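Local coordinates for relik capsid n-terminal domain (Oryctolagus cuniculus, PDB 2XGU), which probably builds the outer, N-terminal layer of the mature capsid lattice that encloses the core of an ancient rabbit endogenous lentivirus, at residues I45-N57 and A112-R125. Sequence-based numbering, arbitrary orientation.
Sequences INFTSVDINMLLN and AAGPRFADARTLYR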
loop_
_atom_site.group_PDB
_atom_site.type_symbol
_atom_site.label_atom_id
_atom_site.label_comp_id
_atom_site.label_asym_id
_atom_site.label_seq_id
_atom_site.Cartn_x
_atom_site.Cartn_y
_atom_site.Cartn_z
ATOM N N ILE A 45 -7.173 -1.479 12.540
ATOM C CA ILE A 45 -7.732 -0.164 12.766
ATOM C C ILE A 45 -7.524 0.216 14.227
ATOM O O ILE A 45 -7.847 -0.552 15.141
ATOM C CB ILE A 45 -9.223 -0.129 12.375
ATOM C CG1 ILE A 45 -9.375 -0.483 10.892
ATOM C CG2 ILE A 45 -9.827 1.237 12.671
ATOM C CD1 ILE A 45 -10.809 -0.523 10.421
ATOM N N ASN A 46 -6.926 1.385 14.427
ATOM C CA ASN A 46 -6.693 1.939 15.759
ATOM C C ASN A 46 -5.584 1.238 16.551
ATOM O O ASN A 46 -5.381 1.525 17.729
ATOM C CB ASN A 46 -7.990 1.983 16.564
ATOM C CG ASN A 46 -9.091 2.750 15.850
ATOM O OD1 ASN A 46 -8.822 3.694 15.105
ATOM N ND2 ASN A 46 -10.334 2.349 16.075
ATOM N N PHE A 47 -4.863 0.327 15.911
ATOM C CA PHE A 47 -3.685 -0.277 16.551
ATOM C C PHE A 47 -2.582 0.757 16.722
ATOM O O PHE A 47 -2.377 1.608 15.852
ATOM C CB PHE A 47 -3.123 -1.418 15.697
ATOM C CG PHE A 47 -3.733 -2.766 15.970
ATOM C CD1 PHE A 47 -5.022 -2.892 16.461
ATOM C CD2 PHE A 47 -2.993 -3.920 15.722
ATOM C CE1 PHE A 47 -5.568 -4.159 16.707
ATOM C CE2 PHE A 47 -3.532 -5.175 15.970
ATOM C CZ PHE A 47 -4.814 -5.286 16.460
ATOM N N THR A 48 -1.814 0.653 17.805
ATOM C CA THR A 48 -0.574 1.424 17.891
ATOM C C THR A 48 0.532 0.694 17.120
ATOM O O THR A 48 0.360 -0.445 16.673
ATOM C CB THR A 48 -0.104 1.573 19.347
ATOM O OG1 THR A 48 0.386 0.303 19.815
ATOM C CG2 THR A 48 -1.242 2.041 20.238
ATOM N N SER A 49 1.675 1.348 16.941
ATOM C CA SER A 49 2.790 0.705 16.270
ATOM C C SER A 49 3.281 -0.510 17.066
ATOM O O SER A 49 3.695 -1.523 16.488
ATOM C CB SER A 49 3.906 1.722 16.001
ATOM O OG SER A 49 3.386 2.795 15.226
ATOM N N VAL A 50 3.223 -0.420 18.390
ATOM C CA VAL A 50 3.591 -1.558 19.238
ATOM C C VAL A 50 2.640 -2.755 19.029
ATOM O O VAL A 50 3.088 -3.905 18.940
ATOM C CB VAL A 50 3.647 -1.159 20.727
ATOM C CG1 VAL A 50 3.831 -2.390 21.610
ATOM C CG2 VAL A 50 4.799 -0.160 20.959
ATOM N N ASP A 51 1.340 -2.489 18.950
ATOM C CA ASP A 51 0.354 -3.516 18.642
ATOM C C ASP A 51 0.654 -4.189 17.290
ATOM O O ASP A 51 0.544 -5.405 17.153
ATOM C CB ASP A 51 -1.048 -2.905 18.539
ATOM C CG ASP A 51 -1.559 -2.333 19.850
ATOM O OD1 ASP A 51 -1.162 -2.793 20.933
ATOM O OD2 ASP A 51 -2.417 -1.411 19.800
ATOM N N ILE A 52 0.973 -3.383 16.276
ATOM C CA ILE A 52 1.234 -3.912 14.949
ATOM C C ILE A 52 2.454 -4.827 14.973
ATOM O O ILE A 52 2.446 -5.902 14.389
ATOM C CB ILE A 52 1.424 -2.765 13.950
ATOM C CG1 ILE A 52 0.071 -2.094 13.683
ATOM C CG2 ILE A 52 2.052 -3.288 12.639
ATOM C CD1 ILE A 52 0.175 -0.757 12.971
ATOM N N ASN A 53 3.514 -4.384 15.633
ATOM C CA ASN A 53 4.730 -5.174 15.700
ATOM C C ASN A 53 4.504 -6.453 16.482
ATOM O O ASN A 53 5.092 -7.476 16.176
ATOM C CB ASN A 53 5.869 -4.352 16.287
ATOM C CG ASN A 53 6.289 -3.238 15.350
ATOM O OD1 ASN A 53 6.081 -3.353 14.138
ATOM N ND2 ASN A 53 6.859 -2.169 15.889
ATOM N N MET A 54 3.621 -6.386 17.472
ATOM C CA MET A 54 3.293 -7.554 18.265
ATOM C C MET A 54 2.729 -8.635 17.341
ATOM O O MET A 54 3.156 -9.803 17.377
ATOM C CB MET A 54 2.262 -7.146 19.325
ATOM C CG MET A 54 2.508 -7.685 20.686
ATOM S SD MET A 54 2.272 -9.447 20.609
ATOM C CE MET A 54 0.801 -9.563 19.627
ATOM N N LEU A 55 1.761 -8.275 16.512
ATOM C CA LEU A 55 1.129 -9.273 15.655
ATOM C C LEU A 55 2.090 -9.784 14.593
ATOM O O LEU A 55 2.076 -10.971 14.263
ATOM C CB LEU A 55 -0.149 -8.740 15.004
ATOM C CG LEU A 55 -1.433 -8.818 15.836
ATOM C CD1 LEU A 55 -2.621 -8.529 14.953
ATOM C CD2 LEU A 55 -1.599 -10.169 16.494
ATOM N N LEU A 56 2.917 -8.897 14.048
ATOM C CA LEU A 56 3.911 -9.316 13.065
ATOM C C LEU A 56 4.901 -10.290 13.703
ATOM O O LEU A 56 5.230 -11.332 13.133
ATOM C CB LEU A 56 4.673 -8.118 12.487
ATOM C CG LEU A 56 3.903 -7.134 11.601
ATOM C CD1 LEU A 56 4.807 -5.993 11.170
ATOM C CD2 LEU A 56 3.328 -7.844 10.383
ATOM N N ASN A 57 5.362 -9.947 14.902
ATOM C CA ASN A 57 6.426 -10.706 15.551
ATOM C C ASN A 57 6.000 -12.085 16.043
ATOM O O ASN A 57 6.834 -12.988 16.146
ATOM C CB ASN A 57 7.001 -9.906 16.717
ATOM C CG ASN A 57 7.830 -8.711 16.256
ATOM O OD1 ASN A 57 8.171 -7.839 17.054
ATOM N ND2 ASN A 57 8.173 -8.683 14.976
ATOM N N ALA A 112 3.413 4.519 23.105
ATOM C CA ALA A 112 2.943 4.379 21.732
ATOM C C ALA A 112 1.450 4.693 21.574
ATOM O O ALA A 112 0.981 4.965 20.470
ATOM C CB ALA A 112 3.242 2.965 21.224
ATOM N N ALA A 113 0.718 4.661 22.682
ATOM C CA ALA A 113 -0.716 4.918 22.655
ATOM C C ALA A 113 -1.046 6.395 22.909
ATOM O O ALA A 113 -2.214 6.790 22.877
ATOM C CB ALA A 113 -1.415 4.024 23.674
ATOM N N GLY A 114 -0.017 7.209 23.131
ATOM C CA GLY A 114 -0.203 8.617 23.449
ATOM C C GLY A 114 -0.502 9.494 22.246
ATOM O O GLY A 114 -0.250 9.107 21.108
ATOM N N PRO A 115 -1.056 10.689 22.496
ATOM C CA PRO A 115 -1.421 11.633 21.434
ATOM C C PRO A 115 -0.260 11.996 20.522
ATOM O O PRO A 115 -0.490 12.247 19.338
ATOM C CB PRO A 115 -1.872 12.874 22.211
ATOM C CG PRO A 115 -2.358 12.341 23.506
ATOM C CD PRO A 115 -1.482 11.164 23.824
ATOM N N ARG A 116 0.957 12.028 21.056
ATOM C CA ARG A 116 2.134 12.376 20.267
ATOM C C ARG A 116 2.300 11.436 19.072
ATOM O O ARG A 116 2.917 11.796 18.066
ATOM C CB ARG A 116 3.395 12.339 21.137
ATOM C CG ARG A 116 4.667 12.723 20.402
ATOM C CD ARG A 116 5.912 12.578 21.276
ATOM N NE ARG A 116 7.115 13.002 20.562
ATOM C CZ ARG A 116 8.350 12.634 20.889
ATOM N NH1 ARG A 116 8.551 11.825 21.923
ATOM N NH2 ARG A 116 9.384 13.069 20.179
ATOM N N PHE A 117 1.754 10.228 19.201
ATOM C CA PHE A 117 1.922 9.193 18.186
ATOM C C PHE A 117 0.628 8.818 17.453
ATOM O O PHE A 117 0.595 7.834 16.720
ATOM C CB PHE A 117 2.576 7.951 18.809
ATOM C CG PHE A 117 3.958 8.203 19.339
ATOM C CD1 PHE A 117 5.037 8.272 18.478
ATOM C CD2 PHE A 117 4.175 8.372 20.692
ATOM C CE1 PHE A 117 6.315 8.514 18.961
ATOM C CE2 PHE A 117 5.451 8.605 21.183
ATOM C CZ PHE A 117 6.520 8.681 20.314
ATOM N N ALA A 118 -0.423 9.619 17.615
ATOM C CA ALA A 118 -1.724 9.314 17.003
ATOM C C ALA A 118 -1.664 9.266 15.476
ATOM O O ALA A 118 -2.090 8.295 14.849
ATOM C CB ALA A 118 -2.778 10.316 17.463
ATOM N N ASP A 119 -1.142 10.327 14.870
ATOM C CA ASP A 119 -0.929 10.305 13.433
ATOM C C ASP A 119 0.128 9.254 13.059
ATOM O O ASP A 119 0.002 8.584 12.032
ATOM C CB ASP A 119 -0.542 11.687 12.912
ATOM C CG ASP A 119 -0.295 11.695 11.428
ATOM O OD1 ASP A 119 -1.235 11.387 10.662
ATOM O OD2 ASP A 119 0.847 11.973 11.034
ATOM N N ALA A 120 1.162 9.105 13.879
ATOM C CA ALA A 120 2.257 8.188 13.561
ATOM C C ALA A 120 1.810 6.735 13.435
ATOM O O ALA A 120 2.255 6.034 12.532
ATOM C CB ALA A 120 3.354 8.302 14.596
ATOM N N ARG A 121 0.955 6.274 14.350
ATOM C CA ARG A 121 0.499 4.894 14.290
ATOM C C ARG A 121 -0.363 4.683 13.058
ATOM O O ARG A 121 -0.366 3.596 12.491
ATOM C CB ARG A 121 -0.251 4.487 15.565
ATOM C CG ARG A 121 -1.502 5.288 15.855
ATOM C CD ARG A 121 -2.146 4.787 17.146
ATOM N NE ARG A 121 -2.999 5.801 17.741
ATOM C CZ ARG A 121 -4.240 6.044 17.346
ATOM N NH1 ARG A 121 -4.764 5.334 16.353
ATOM N NH2 ARG A 121 -4.958 6.994 17.939
ATOM N N THR A 122 -1.092 5.717 12.641
ATOM C CA THR A 122 -1.897 5.650 11.426
ATOM C C THR A 122 -0.986 5.502 10.204
ATOM O O THR A 122 -1.254 4.731 9.284
ATOM C CB THR A 122 -2.732 6.926 11.250
ATOM O OG1 THR A 122 -3.443 7.211 12.464
ATOM C CG2 THR A 122 -3.729 6.749 10.121
ATOM N N LEU A 123 0.099 6.263 10.207
ATOM C CA LEU A 123 1.069 6.220 9.116
ATOM C C LEU A 123 1.794 4.874 9.072
ATOM O O LEU A 123 2.032 4.316 7.988
ATOM C CB LEU A 123 2.069 7.369 9.260
ATOM C CG LEU A 123 3.135 7.427 8.171
ATOM C CD1 LEU A 123 2.511 7.626 6.798
ATOM C CD2 LEU A 123 4.146 8.543 8.464
ATOM N N TYR A 124 2.134 4.336 10.237
ATOM C CA TYR A 124 2.823 3.047 10.262
ATOM C C TYR A 124 1.921 1.930 9.731
ATOM O O TYR A 124 2.377 1.055 8.985
ATOM C CB TYR A 124 3.306 2.696 11.673
ATOM C CG TYR A 124 4.127 1.423 11.757
ATOM C CD1 TYR A 124 5.137 1.164 10.840
ATOM C CD2 TYR A 124 3.891 0.493 12.759
ATOM C CE1 TYR A 124 5.910 0.019 10.915
ATOM C CE2 TYR A 124 4.662 -0.661 12.852
ATOM C CZ TYR A 124 5.660 -0.897 11.921
ATOM O OH TYR A 124 6.437 -2.034 12.002
ATOM N N ARG A 125 0.656 1.945 10.141
ATOM C CA ARG A 125 -0.310 0.986 9.621
ATOM C C ARG A 125 -0.378 1.077 8.098
ATOM O O ARG A 125 -0.406 0.050 7.417
ATOM C CB ARG A 125 -1.689 1.209 10.245
ATOM C CG ARG A 125 -2.795 0.361 9.626
ATOM C CD ARG A 125 -4.131 0.619 10.323
ATOM N NE ARG A 125 -5.212 -0.115 9.663
ATOM C CZ ARG A 125 -5.860 0.316 8.585
ATOM N NH1 ARG A 125 -5.564 1.498 8.048
ATOM N NH2 ARG A 125 -6.809 -0.439 8.034
HETATM O O HOH W 1 -2.700 2.057 13.286
HETATM O O HOH W 2 -4.151 3.435 14.617
HETATM O O HOH W 3 2.223 3.984 18.051
#
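Tyr124 lies along helix 49-57 and reaches the amide of Asn53, a compact example of two helices bridged largely by one aromatic side chain, with Arg121 and Arg125 alongside. With CG anti to the backbone N (chi1 -175°), its ring passes Ser49, whose CB is 3.5 Å from Tyr124 CD2, and slides past Ile52, where Ile52 CG2 meets Tyr124 CE2 at 3.7 Å. At the ring's edge Tyr124 OH donates to Asn53 OD1 over 2.5 Å, on a lone pair in the carbonyl plane, while the amide and ring planes stand 71° apart. Outside the pair, Ile102 O and Arg103 O accept from Ser49 OG and Asn53 ND2 respectively, so the amide is held through both its oxygen and its nitrogen. Next to this pair, the Ile52 side chain crosses that of Arg125 at about a right angle, Ile52 CD1 resting 3.8 Å from Arg125 CB; Arg125 NH2 hydrogen-bonds Gly41 O and Gln136 OE1 of the second subunit.

Near the start of helix 49-57, Arg121 CD packs 3.4 Å from Phe47 O. Two waters donate to that carbonyl, one linking it to Arg121 O and the other to Arg121 NH1. Beyond them, Val50 CG2 touches Ala112 CB at 3.5 Å, and a third water joins Ser49 N to Ala112 O. Thr48 and Asp51 cap the N-terminal end of helix 49-57 with a capping box, within the mainly helical bundle characteristic of lentiviral capsid N-terminal domains.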